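Local coordinates for protein tRNA modification GTPase MnmE (PDB 3GEE) that probably hydrolyses GTP and takes part in adding a carboxymethylaminomethyl group to the wobble uridine (U34) of certain tRNAs, at residues H16-I21 and G126-R131; R34-G39 and S90-Q95; L83-P88 and M96-C101. One frame throughout, in Å; residues are numbered along the deposited sequence.

Interaction 1: residues H16-I21 and G126-R131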
loop_
_atom_site.group_PDB
_atom_site.type_symbol
_atom_site.label_atom_id
_atom_site.label_comp_id
_atom_site.label_asym_id
_atom_site.label_seq_id
_atom_site.Cartn_x
_atom_site.Cartn_y
_atom_site.Cartn_z
ATOM N N HIS A 16 11.572 15.643 18.469
ATOM C CA HIS A 16 11.000 16.565 17.491
ATOM C C HIS A 16 9.723 15.961 16.896
ATOM O O HIS A 16 9.680 14.759 16.618
ATOM C CB HIS A 16 12.009 16.860 16.376
ATOM C CG HIS A 16 11.676 18.073 15.562
ATOM N ND1 HIS A 16 10.572 18.141 14.739
ATOM C CD2 HIS A 16 12.305 19.267 15.445
ATOM C CE1 HIS A 16 10.530 19.326 14.158
ATOM N NE2 HIS A 16 11.573 20.028 14.567
ATOM N N PRO A 17 8.665 16.778 16.721
ATOM C CA PRO A 17 7.492 16.232 16.038
ATOM C C PRO A 17 7.871 15.748 14.644
ATOM O O PRO A 17 8.524 16.472 13.886
ATOM C CB PRO A 17 6.527 17.422 15.962
ATOM C CG PRO A 17 7.379 18.629 16.198
ATOM C CD PRO A 17 8.463 18.181 17.121
ATOM N N ILE A 18 7.498 14.512 14.336
ATOM C CA ILE A 18 7.802 13.913 13.047
ATOM C C ILE A 18 6.537 13.328 12.452
ATOM O O ILE A 18 5.671 12.852 13.186
ATOM C CB ILE A 18 8.888 12.816 13.153
ATOM C CG1 ILE A 18 8.510 11.776 14.211
ATOM C CG2 ILE A 18 10.244 13.431 13.460
ATOM C CD1 ILE A 18 9.466 10.613 14.304
ATOM N N ALA A 19 6.438 13.373 11.124
ATOM C CA ALA A 19 5.286 12.838 10.401
ATOM C C ALA A 19 5.746 11.857 9.326
ATOM O O ALA A 19 6.884 11.941 8.855
ATOM C CB ALA A 19 4.490 13.970 9.775
ATOM N N ALA A 20 4.859 10.936 8.945
ATOM C CA ALA A 20 5.142 9.921 7.938
ATOM C C ALA A 20 3.878 9.199 7.492
ATOM O O ALA A 20 2.967 8.971 8.291
ATOM C CB ALA A 20 6.133 8.918 8.472
ATOM N N ILE A 21 3.827 8.852 6.208
ATOM C CA ILE A 21 2.834 7.925 5.679
ATOM C C ILE A 21 3.202 6.588 6.294
ATOM O O ILE A 21 4.360 6.191 6.238
ATOM C CB ILE A 21 2.951 7.798 4.147
ATOM C CG1 ILE A 21 3.211 9.171 3.491
ATOM C CG2 ILE A 21 1.769 7.054 3.571
ATOM C CD1 ILE A 21 2.014 9.845 2.862
ATOM N N GLY A 126 12.665 4.132 10.268
ATOM C CA GLY A 126 12.622 3.403 11.533
ATOM C C GLY A 126 12.611 4.242 12.804
ATOM O O GLY A 126 12.707 3.696 13.902
ATOM N N GLU A 127 12.475 5.559 12.667
ATOM C CA GLU A 127 12.548 6.460 13.814
ATOM C C GLU A 127 11.467 6.193 14.865
ATOM O O GLU A 127 11.721 6.319 16.063
ATOM C CB GLU A 127 12.511 7.924 13.368
ATOM C CG GLU A 127 12.756 8.900 14.507
ATOM C CD GLU A 127 13.028 10.313 14.040
ATOM O OE1 GLU A 127 12.691 10.631 12.873
ATOM O OE2 GLU A 127 13.576 11.103 14.848
ATOM N N PHE A 128 10.272 5.819 14.416
ATOM C CA PHE A 128 9.188 5.512 15.331
ATOM C C PHE A 128 9.553 4.361 16.258
ATOM O O PHE A 128 9.421 4.482 17.475
ATOM C CB PHE A 128 7.897 5.210 14.577
ATOM C CG PHE A 128 7.296 6.406 13.912
ATOM C CD1 PHE A 128 6.440 7.251 14.610
ATOM C CD2 PHE A 128 7.578 6.695 12.582
ATOM C CE1 PHE A 128 5.881 8.371 13.992
ATOM C CE2 PHE A 128 7.019 7.811 11.955
ATOM C CZ PHE A 128 6.170 8.647 12.661
ATOM N N THR A 129 10.034 3.262 15.690
ATOM C CA THR A 129 10.425 2.110 16.496
ATOM C C THR A 129 11.676 2.439 17.304
ATOM O O THR A 129 11.825 1.991 18.442
ATOM C CB THR A 129 10.652 0.847 15.647
ATOM O OG1 THR A 129 9.477 0.568 14.868
ATOM C CG2 THR A 129 10.947 -0.339 16.547
ATOM N N ARG A 130 12.563 3.237 16.719
ATOM C CA ARG A 130 13.747 3.711 17.420
ATOM C C ARG A 130 13.350 4.436 18.710
ATOM O O ARG A 130 13.964 4.235 19.767
ATOM C CB ARG A 130 14.550 4.647 16.523
ATOM C CG ARG A 130 15.894 5.021 17.073
ATOM C CD ARG A 130 16.413 6.264 16.399
ATOM N NE ARG A 130 17.839 6.135 16.126
ATOM C CZ ARG A 130 18.346 5.683 14.982
ATOM N NH1 ARG A 130 17.541 5.325 13.988
ATOM N NH2 ARG A 130 19.659 5.595 14.829
ATOM N N ARG A 131 12.319 5.274 18.619
ATOM C CA ARG A 131 11.838 6.009 19.780
ATOM C C ARG A 131 11.200 5.067 20.785
ATOM O O ARG A 131 11.375 5.239 21.991
ATOM C CB ARG A 131 10.868 7.112 19.370
ATOM C CG ARG A 131 11.568 8.334 18.834
ATOM C CD ARG A 131 10.583 9.362 18.357
ATOM N NE ARG A 131 11.268 10.564 17.901
ATOM C CZ ARG A 131 10.651 11.683 17.538
ATOM N NH1 ARG A 131 9.327 11.756 17.579
ATOM N NH2 ARG A 131 11.357 12.731 17.138
#
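Arg131, on helix 127-134, reaches across to the backbone of His16, just ahead of strand 18-21. Arg131 NH2 donates to His16 O at 2.7 Å, with an N-H...O angle of 162°. The oxygen takes this bond on a lone pair, and it lies in the plane of the guanidinium. NH1 of Arg131 adds a weak bond to the same oxygen. Ile18 packs from another side. Ile18 CD1 sits 3.5 Å above one face of the Arg131 guanidinium, toward the rim. Ile18 CD1 also makes a CH-pi contact over a face of the Phe128 ring, 4.2 Å from the centroid. Ile18 CD1 lies 3.5 Å from Glu127 OE1 as well. Ile18 chi2 is extended (176°), which carries CD1 out from the strand into this group of three side chains. Ala20 CB meets the Phe128 ring at its edge, 3.8 Å from CE2.

Further out, Glu127 OE2 forms a salt bridge with Arg131 NH2 at 3.6 Å, one turn along the helix. Glu127 OE1 takes a hydrogen bond from Glu124 N. Arg34 makes a cation-pi contact with Phe128. The contact thus lays the helix on the sheet of the N-terminal domain. Its chemistry is mixed: a carbonyl and a carboxylate probably offset the charge of the buried guanidinium, and the methyl over its face is likely to limit its tilt.

Interaction 2: residues R34-G39 and S90-Q95. With FON (N-{[4-({[(6R)-2-amino-5-formyl-4-oxo-1,4,5,6,7,8-hexahydropteridin-6-yl]methyl}amino)phenyl]carbonyl}-L-glutamic acid), chain C.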
loop_
_atom_site.group_PDB
_atom_site.type_symbol
_atom_site.label_atom_id
_atom_site.label_comp_id
_atom_site.label_asym_id
_atom_site.label_seq_id
_atom_site.Cartn_x
_atom_site.Cartn_y
_atom_site.Cartn_z
ATOM N N ARG A 34 0.888 9.134 10.321
ATOM C CA ARG A 34 1.102 9.145 11.777
ATOM C C ARG A 34 2.183 10.114 12.236
ATOM O O ARG A 34 3.318 10.069 11.767
ATOM C CB ARG A 34 1.302 7.731 12.360
ATOM C CG ARG A 34 2.490 6.954 11.842
ATOM C CD ARG A 34 3.267 6.318 12.989
ATOM N NE ARG A 34 2.726 5.050 13.478
ATOM C CZ ARG A 34 3.438 3.930 13.597
ATOM N NH1 ARG A 34 4.720 3.895 13.256
ATOM N NH2 ARG A 34 2.867 2.834 14.064
ATOM N N ILE A 35 1.811 11.010 13.147
ATOM C CA ILE A 35 2.745 12.000 13.679
ATOM C C ILE A 35 3.002 11.781 15.168
ATOM O O ILE A 35 2.122 11.317 15.888
ATOM C CB ILE A 35 2.280 13.440 13.386
ATOM C CG1 ILE A 35 1.192 13.889 14.357
ATOM C CG2 ILE A 35 1.752 13.532 11.969
ATOM C CD1 ILE A 35 0.948 15.409 14.358
ATOM N N SER A 36 4.216 12.097 15.614
ATOM C CA SER A 36 4.631 11.825 16.986
ATOM C C SER A 36 5.664 12.832 17.464
ATOM O O SER A 36 6.386 13.415 16.660
ATOM C CB SER A 36 5.195 10.406 17.106
ATOM O OG SER A 36 5.619 10.129 18.433
ATOM N N GLY A 37 5.725 13.039 18.776
ATOM C CA GLY A 37 6.696 13.957 19.356
ATOM C C GLY A 37 6.111 15.118 20.131
ATOM O O GLY A 37 4.905 15.198 20.346
ATOM N N ALA A 38 6.989 16.027 20.534
ATOM C CA ALA A 38 6.639 17.126 21.418
ATOM C C ALA A 38 5.543 18.037 20.875
ATOM O O ALA A 38 5.729 18.702 19.857
ATOM C CB ALA A 38 7.884 17.936 21.747
ATOM N N GLY A 39 4.406 18.059 21.565
ATOM C CA GLY A 39 3.334 19.018 21.284
ATOM C C GLY A 39 2.549 18.682 20.036
ATOM O O GLY A 39 1.930 19.545 19.412
ATOM N N SER A 90 1.409 4.942 24.120
ATOM C CA SER A 90 1.386 4.963 22.660
ATOM C C SER A 90 2.498 4.050 22.146
ATOM O O SER A 90 3.284 3.527 22.936
ATOM C CB SER A 90 1.626 6.379 22.148
ATOM O OG SER A 90 3.003 6.716 22.208
ATOM N N PHE A 91 2.570 3.865 20.827
ATOM C CA PHE A 91 3.638 3.055 20.236
ATOM C C PHE A 91 5.031 3.627 20.528
ATOM O O PHE A 91 5.914 2.900 20.989
ATOM C CB PHE A 91 3.440 2.860 18.724
ATOM C CG PHE A 91 4.576 2.131 18.063
ATOM C CD1 PHE A 91 4.746 0.765 18.255
ATOM C CD2 PHE A 91 5.501 2.818 17.278
ATOM C CE1 PHE A 91 5.813 0.089 17.663
ATOM C CE2 PHE A 91 6.576 2.151 16.684
ATOM C CZ PHE A 91 6.731 0.788 16.877
ATOM N N THR A 92 5.216 4.920 20.263
ATOM C CA THR A 92 6.504 5.580 20.494
ATOM C C THR A 92 6.722 5.911 21.957
ATOM O O THR A 92 7.817 6.333 22.346
ATOM C CB THR A 92 6.654 6.885 19.682
ATOM O OG1 THR A 92 5.564 7.767 19.968
ATOM C CG2 THR A 92 6.695 6.588 18.189
ATOM N N ALA A 93 5.674 5.713 22.759
ATOM C CA ALA A 93 5.648 6.098 24.176
ATOM C C ALA A 93 5.706 7.615 24.380
ATOM O O ALA A 93 6.047 8.087 25.462
ATOM C CB ALA A 93 6.754 5.387 24.967
ATOM N N GLU A 94 5.388 8.367 23.333
ATOM C CA GLU A 94 5.213 9.800 23.448
ATOM C C GLU A 94 3.870 10.181 22.861
ATOM O O GLU A 94 3.086 9.329 22.437
ATOM C CB GLU A 94 6.282 10.597 22.698
ATOM C CG GLU A 94 7.499 9.858 22.196
ATOM C CD GLU A 94 8.164 10.613 21.055
ATOM O OE1 GLU A 94 9.337 11.044 21.199
ATOM O OE2 GLU A 94 7.487 10.796 20.018
ATOM N N GLN A 95 3.635 11.485 22.812
ATOM C CA GLN A 95 2.398 12.042 22.314
ATOM C C GLN A 95 2.277 11.831 20.811
ATOM O O GLN A 95 3.114 12.296 20.033
ATOM C CB GLN A 95 2.369 13.530 22.640
ATOM C CG GLN A 95 1.038 14.190 22.431
ATOM C CD GLN A 95 0.895 15.425 23.280
ATOM O OE1 GLN A 95 1.055 16.548 22.794
ATOM N NE2 GLN A 95 0.608 15.230 24.570
HETATM N N1 FON C . -2.373 0.546 15.254
HETATM C C2 FON C . -2.302 1.884 15.402
HETATM N NA2 FON C . -3.402 2.633 15.125
HETATM N N3 FON C . -1.169 2.508 15.818
HETATM C C4 FON C . -0.037 1.832 16.112
HETATM O O4 FON C . 0.970 2.468 16.490
HETATM C C4A FON C . -0.057 0.348 15.950
HETATM N N5 FON C . 0.964 -0.572 16.213
HETATM C C6 FON C . 0.422 -1.781 16.861
HETATM C C7 FON C . -0.277 -2.477 15.699
HETATM N N8 FON C . -1.395 -1.614 15.343
HETATM C C8A FON C . -1.328 -0.260 15.501
HETATM C C9 FON C . 1.439 -2.673 17.578
HETATM N N10 FON C . 2.273 -1.932 18.514
HETATM C C11 FON C . 1.215 0.389 21.820
HETATM C C12 FON C . 2.040 -0.728 21.941
HETATM C C13 FON C . 2.380 -1.492 20.825
HETATM C C14 FON C . 1.884 -1.160 19.568
HETATM C C15 FON C . 1.066 -0.027 19.442
HETATM C C16 FON C . 0.724 0.741 20.558
HETATM C C FON C . 0.885 1.180 23.062
HETATM O O FON C . 0.076 2.093 23.004
HETATM N N FON C . 1.522 0.853 24.195
HETATM C CA FON C . 0.987 0.870 25.553
HETATM C CB FON C . -0.134 -0.158 25.746
HETATM C CG FON C . -0.914 0.007 27.055
HETATM C CD FON C . -2.388 -0.299 26.862
HETATM O OE1 FON C . -3.120 0.585 26.358
HETATM O OE2 FON C . -2.829 -1.420 27.216
HETATM C CT FON C . 2.101 0.603 26.532
HETATM O O1 FON C . 2.201 1.320 27.555
HETATM O O2 FON C . 2.894 -0.333 26.280
HETATM C CP1 FON C . 2.173 -0.369 15.903
HETATM O O3 FON C . 2.740 -1.096 15.106
#
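Arg34 and Phe91 come together beside the bound folinic acid (FON, chain C). The Arg34 chain bends at chi2 (133°) and chi3 (82°), which brings Arg34 NH2 to 3.1 Å from FON O4, a weak hydrogen bond. Arg34 NH2 also lies 4.2 Å from Phe91 CD2. Phe91 touches the ligand too, with Phe91 CB 3.4 Å from FON O4 and its ring next to the formyl carbon CP1. Arg34 is a predicted folate-binding residue, which fits these contacts.

Ser36 carries the polar centre. With OG anti to the backbone N (chi1 179°), the hydroxyl is directed at the 90-95 loop. Ser36 OG accepts a hydrogen bond from Thr92 OG1 at 2.8 Å and donates one to Glu94 OE2 at 2.5 Å. Two bonds therefore hold the hydroxyl, one received and one given. Ser90 OG closes the loop on itself by donating to Glu94 O at 2.6 Å.

Gly37 N donates to Gln95 O at 3.0 Å, almost in line with the carbonyl. The backbone angles of Gly37 would push a side chain against the preceding carbonyl oxygen, so glycine suits the turn. At Gly39, CA rests 3.7 Å from OE1 of the extended Gln95 side chain.

The contact ties the end of strand 30-36 to the loop between strands 76-85 and 96-102. Phe128 of helix 127-134 packs on Ser36, Phe91 and Thr92. Leu41 of helix 40-47 touches Gln95, and Leu30 of the second subunit packs on Arg34.

Interaction 3: residues L83-P88 and M96-C101. With FON (N-{[4-({[(6R)-2-amino-5-formyl-4-oxo-1,4,5,6,7,8-hexahydropteridin-6-yl]methyl}amino)phenyl]carbonyl}-L-glutamic acid), chain B; FON (N-{[4-({[(6R)-2-amino-5-formyl-4-oxo-1,4,5,6,7,8-hexahydropteridin-6-yl]methyl}amino)phenyl]carbonyl}-L-glutamic acid), chain C.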
loop_
_atom_site.group_PDB
_atom_site.type_symbol
_atom_site.label_atom_id
_atom_site.label_comp_id
_atom_site.label_asym_id
_atom_site.label_seq_id
_atom_site.Cartn_x
_atom_site.Cartn_y
_atom_site.Cartn_z
ATOM N N LEU A 83 -6.796 9.719 15.794
ATOM C CA LEU A 83 -6.661 8.857 16.956
ATOM C C LEU A 83 -5.616 9.435 17.891
ATOM O O LEU A 83 -4.420 9.461 17.569
ATOM C CB LEU A 83 -6.291 7.429 16.553
ATOM C CG LEU A 83 -6.284 6.347 17.639
ATOM C CD1 LEU A 83 -7.521 6.415 18.514
ATOM C CD2 LEU A 83 -6.168 4.971 17.016
ATOM N N VAL A 84 -6.075 9.902 19.048
ATOM C CA VAL A 84 -5.192 10.484 20.047
ATOM C C VAL A 84 -4.550 9.377 20.886
ATOM O O VAL A 84 -5.221 8.424 21.286
ATOM C CB VAL A 84 -5.963 11.495 20.948
ATOM C CG1 VAL A 84 -5.065 12.063 22.035
ATOM C CG2 VAL A 84 -6.558 12.626 20.103
ATOM N N PHE A 85 -3.241 9.496 21.097
ATOM C CA PHE A 85 -2.503 8.671 22.048
ATOM C C PHE A 85 -1.741 9.629 22.936
ATOM O O PHE A 85 -1.226 10.651 22.462
ATOM C CB PHE A 85 -1.469 7.785 21.362
ATOM C CG PHE A 85 -2.036 6.738 20.459
ATOM C CD1 PHE A 85 -2.220 6.996 19.101
ATOM C CD2 PHE A 85 -2.331 5.476 20.944
ATOM C CE1 PHE A 85 -2.724 6.024 18.246
ATOM C CE2 PHE A 85 -2.835 4.495 20.098
ATOM C CZ PHE A 85 -3.029 4.771 18.742
ATOM N N ARG A 86 -1.627 9.286 24.216
ATOM C CA ARG A 86 -0.999 10.180 25.178
ATOM C C ARG A 86 0.102 9.546 26.002
ATOM O O ARG A 86 0.277 8.325 26.008
ATOM C CB ARG A 86 -2.054 10.740 26.128
ATOM C CG ARG A 86 -2.837 11.883 25.562
ATOM C CD ARG A 86 -3.455 12.679 26.666
ATOM N NE ARG A 86 -4.326 13.716 26.138
ATOM C CZ ARG A 86 -3.969 14.984 25.958
ATOM N NH1 ARG A 86 -2.745 15.399 26.266
ATOM N NH2 ARG A 86 -4.851 15.841 25.471
ATOM N N ALA A 87 0.834 10.411 26.703
ATOM C CA ALA A 87 1.675 10.019 27.837
ATOM C C ALA A 87 2.672 8.949 27.401
ATOM O O ALA A 87 3.327 9.143 26.370
ATOM C CB ALA A 87 0.803 9.569 29.020
ATOM N N PRO A 88 2.799 7.831 28.160
ATOM C CA PRO A 88 3.647 6.752 27.670
ATOM C C PRO A 88 2.841 5.715 26.888
ATOM O O PRO A 88 3.412 4.772 26.337
ATOM C CB PRO A 88 4.156 6.128 28.962
ATOM C CG PRO A 88 2.995 6.242 29.879
ATOM C CD PRO A 88 2.228 7.486 29.474
ATOM N N MET A 96 1.232 11.132 20.395
ATOM C CA MET A 96 0.983 10.994 18.973
ATOM C C MET A 96 -0.480 11.005 18.592
ATOM O O MET A 96 -1.343 10.563 19.356
ATOM C CB MET A 96 1.702 9.770 18.388
ATOM C CG MET A 96 1.576 8.473 19.159
ATOM S SD MET A 96 2.807 7.288 18.559
ATOM C CE MET A 96 2.086 6.783 16.989
ATOM N N VAL A 97 -0.743 11.544 17.406
ATOM C CA VAL A 97 -2.041 11.400 16.759
ATOM C C VAL A 97 -1.833 10.697 15.427
ATOM O O VAL A 97 -0.780 10.842 14.810
ATOM C CB VAL A 97 -2.792 12.750 16.618
ATOM C CG1 VAL A 97 -1.835 13.877 16.337
ATOM C CG2 VAL A 97 -3.876 12.678 15.557
ATOM N N GLU A 98 -2.822 9.902 15.024
ATOM C CA GLU A 98 -2.774 9.145 13.777
ATOM C C GLU A 98 -4.008 9.438 12.938
ATOM O O GLU A 98 -5.120 8.977 13.246
ATOM C CB GLU A 98 -2.710 7.641 14.045
ATOM C CG GLU A 98 -1.446 7.152 14.712
ATOM C CD GLU A 98 -1.435 5.646 14.897
ATOM O OE1 GLU A 98 -2.495 5.009 14.690
ATOM O OE2 GLU A 98 -0.361 5.100 15.249
ATOM N N PHE A 99 -3.816 10.207 11.875
ATOM C CA PHE A 99 -4.891 10.469 10.941
ATOM C C PHE A 99 -4.998 9.293 9.987
ATOM O O PHE A 99 -4.016 8.915 9.352
ATOM C CB PHE A 99 -4.612 11.749 10.168
ATOM C CG PHE A 99 -4.469 12.952 11.038
ATOM C CD1 PHE A 99 -5.590 13.671 11.441
ATOM C CD2 PHE A 99 -3.218 13.364 11.467
ATOM C CE1 PHE A 99 -5.469 14.786 12.251
ATOM C CE2 PHE A 99 -3.087 14.479 12.285
ATOM C CZ PHE A 99 -4.216 15.191 12.672
ATOM N N THR A 100 -6.169 8.681 9.904
ATOM C CA THR A 100 -6.375 7.737 8.832
ATOM C C THR A 100 -7.346 8.378 7.852
ATOM O O THR A 100 -8.475 8.708 8.214
ATOM C CB THR A 100 -6.805 6.317 9.297
ATOM O OG1 THR A 100 -8.105 6.007 8.791
ATOM C CG2 THR A 100 -6.757 6.174 10.813
ATOM N N CYS A 101 -6.877 8.576 6.619
ATOM C CA CYS A 101 -7.615 9.318 5.593
ATOM C C CYS A 101 -7.951 8.424 4.411
ATOM O O CYS A 101 -7.614 7.241 4.419
ATOM C CB CYS A 101 -6.760 10.474 5.106
ATOM S SG CYS A 101 -5.226 9.904 4.377
HETATM N N1 FON B . -10.634 6.414 9.185
HETATM C C2 FON B . -11.088 5.281 9.758
HETATM N NA2 FON B . -10.396 4.750 10.800
HETATM N N3 FON B . -12.215 4.653 9.328
HETATM C C4 FON B . -12.956 5.120 8.300
HETATM O O4 FON B . -13.981 4.494 7.956
HETATM C C4A FON B . -12.488 6.365 7.621
HETATM N N5 FON B . -13.086 7.058 6.563
HETATM C C6 FON B . -13.005 8.514 6.782
HETATM C C7 FON B . -11.536 8.797 6.495
HETATM N N8 FON B . -10.796 8.137 7.562
HETATM C C8A FON B . -11.259 6.995 8.149
HETATM C C9 FON B . -13.962 9.373 5.950
HETATM N N10 FON B . -15.344 8.926 6.045
HETATM C C11 FON B . -17.820 8.497 9.380
HETATM C C12 FON B . -18.149 9.348 8.326
HETATM C C13 FON B . -17.308 9.480 7.223
HETATM C C14 FON B . -16.110 8.772 7.162
HETATM C C15 FON B . -15.785 7.903 8.214
HETATM C C16 FON B . -16.627 7.769 9.322
HETATM C C FON B . -18.772 8.392 10.546
HETATM O O FON B . -18.457 7.742 11.532
HETATM N N FON B . -19.956 9.011 10.440
HETATM C CA FON B . -20.706 9.682 11.498
HETATM C CB FON B . -19.973 10.917 12.033
HETATM C CG FON B . -20.574 11.492 13.320
HETATM C CD FON B . -19.494 12.008 14.252
HETATM O OE1 FON B . -18.869 11.182 14.958
HETATM O OE2 FON B . -19.264 13.242 14.293
HETATM C CT FON B . -22.062 10.078 10.973
HETATM O O1 FON B . -23.078 9.851 11.672
HETATM O O2 FON B . -22.122 10.622 9.846
HETATM C CP1 FON B . -13.596 6.481 5.560
HETATM O O3 FON B . -13.144 6.663 4.443
HETATM N N1 FON C . -2.373 0.546 15.254
HETATM C C2 FON C . -2.302 1.884 15.402
HETATM N NA2 FON C . -3.402 2.633 15.125
HETATM N N3 FON C . -1.169 2.508 15.818
HETATM C C4 FON C . -0.037 1.832 16.112
HETATM O O4 FON C . 0.970 2.468 16.490
HETATM C C4A FON C . -0.057 0.348 15.950
HETATM N N5 FON C . 0.964 -0.572 16.213
HETATM C C6 FON C . 0.422 -1.781 16.861
HETATM C C7 FON C . -0.277 -2.477 15.699
HETATM N N8 FON C . -1.395 -1.614 15.343
HETATM C C8A FON C . -1.328 -0.260 15.501
HETATM C C9 FON C . 1.439 -2.673 17.578
HETATM N N10 FON C . 2.273 -1.932 18.514
HETATM C C11 FON C . 1.215 0.389 21.820
HETATM C C12 FON C . 2.040 -0.728 21.941
HETATM C C13 FON C . 2.380 -1.492 20.825
HETATM C C14 FON C . 1.884 -1.160 19.568
HETATM C C15 FON C . 1.066 -0.027 19.442
HETATM C C16 FON C . 0.724 0.741 20.558
HETATM C C FON C . 0.885 1.180 23.062
HETATM O O FON C . 0.076 2.093 23.004
HETATM N N FON C . 1.522 0.853 24.195
HETATM C CA FON C . 0.987 0.870 25.553
HETATM C CB FON C . -0.134 -0.158 25.746
HETATM C CG FON C . -0.914 0.007 27.055
HETATM C CD FON C . -2.388 -0.299 26.862
HETATM O OE1 FON C . -3.120 0.585 26.358
HETATM O OE2 FON C . -2.829 -1.420 27.216
HETATM C CT FON C . 2.101 0.603 26.532
HETATM O O1 FON C . 2.201 1.320 27.555
HETATM O O2 FON C . 2.894 -0.333 26.280
HETATM C CP1 FON C . 2.173 -0.369 15.903
HETATM O O3 FON C . 2.740 -1.096 15.106
#
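Phe85 and Met96 pair across an antiparallel beta hairpin made by strands 76-85 and 96-102. They form a hydrogen-bonded pair: Phe85 N donates to Met96 O at 2.8 Å, and Met96 N donates to Phe85 O at 3.2 Å. Their side chains lie on the same sheet face and cross at a slant, with Phe85 CB 3.8 Å from Met96 CG. The Phe85 ring has Met96 O at its edge, in plane.

Phe85 CG is anti to the carbonyl carbon (chi1 -65°), and the ring extends along the sheet face to Glu98. Phe85 CE1 lies 3.6 Å from Glu98 CD, and the ring and carboxylate planes are 63° apart. An alanine here would remove the ring and would probably leave a gap between Met96, the Glu98 carboxylate and the pterin. Tyr63 meets the Phe85 ring edge-to-face, and Ile81 of the second subunit packs on it.

Leu83 lies on the same face, with CD2 4.1 Å from NA2 of FON (chain C). Its backbone O receives a CA-H...O contact from Val97. Val84 and Val97, a non-hydrogen-bonded pair, turn to the other face, toward helix 40-47. Thr100, further along strand 96-102, belongs to the pocket of the other folinic acid (FON, chain B). Glu98 serves the chain C ligand: Glu98 OE1 accepts a hydrogen bond from FON (chain C) NA2 at 2.6 Å.

All three contacts are largely buried and share one sheet of the N-terminal domain, in which strands 18-21, 30-36, 96-102 and 76-85 lie side by side. Interaction 1 differs in kind, because it sets a helix on the sheet through apolar side chains and an arginine bonded to a backbone carbonyl; its His16 end is exposed. Interaction 2 joins a strand end to a loop, mostly by hydroxyl, carboxylate and backbone bonds. Interaction 3 is antiparallel strand pairing, with side chains that reach the ligand. Backbone pairs link neighbouring strands: Ile18 with Ser36 between interactions 1 and 2, and Ile35 with Val97 between 2 and 3. Interactions 2 and 3 both touch the chain C folinic acid; interaction 1 stands off, with the Phe128 side chain about 8 Å from a bound folinic acid.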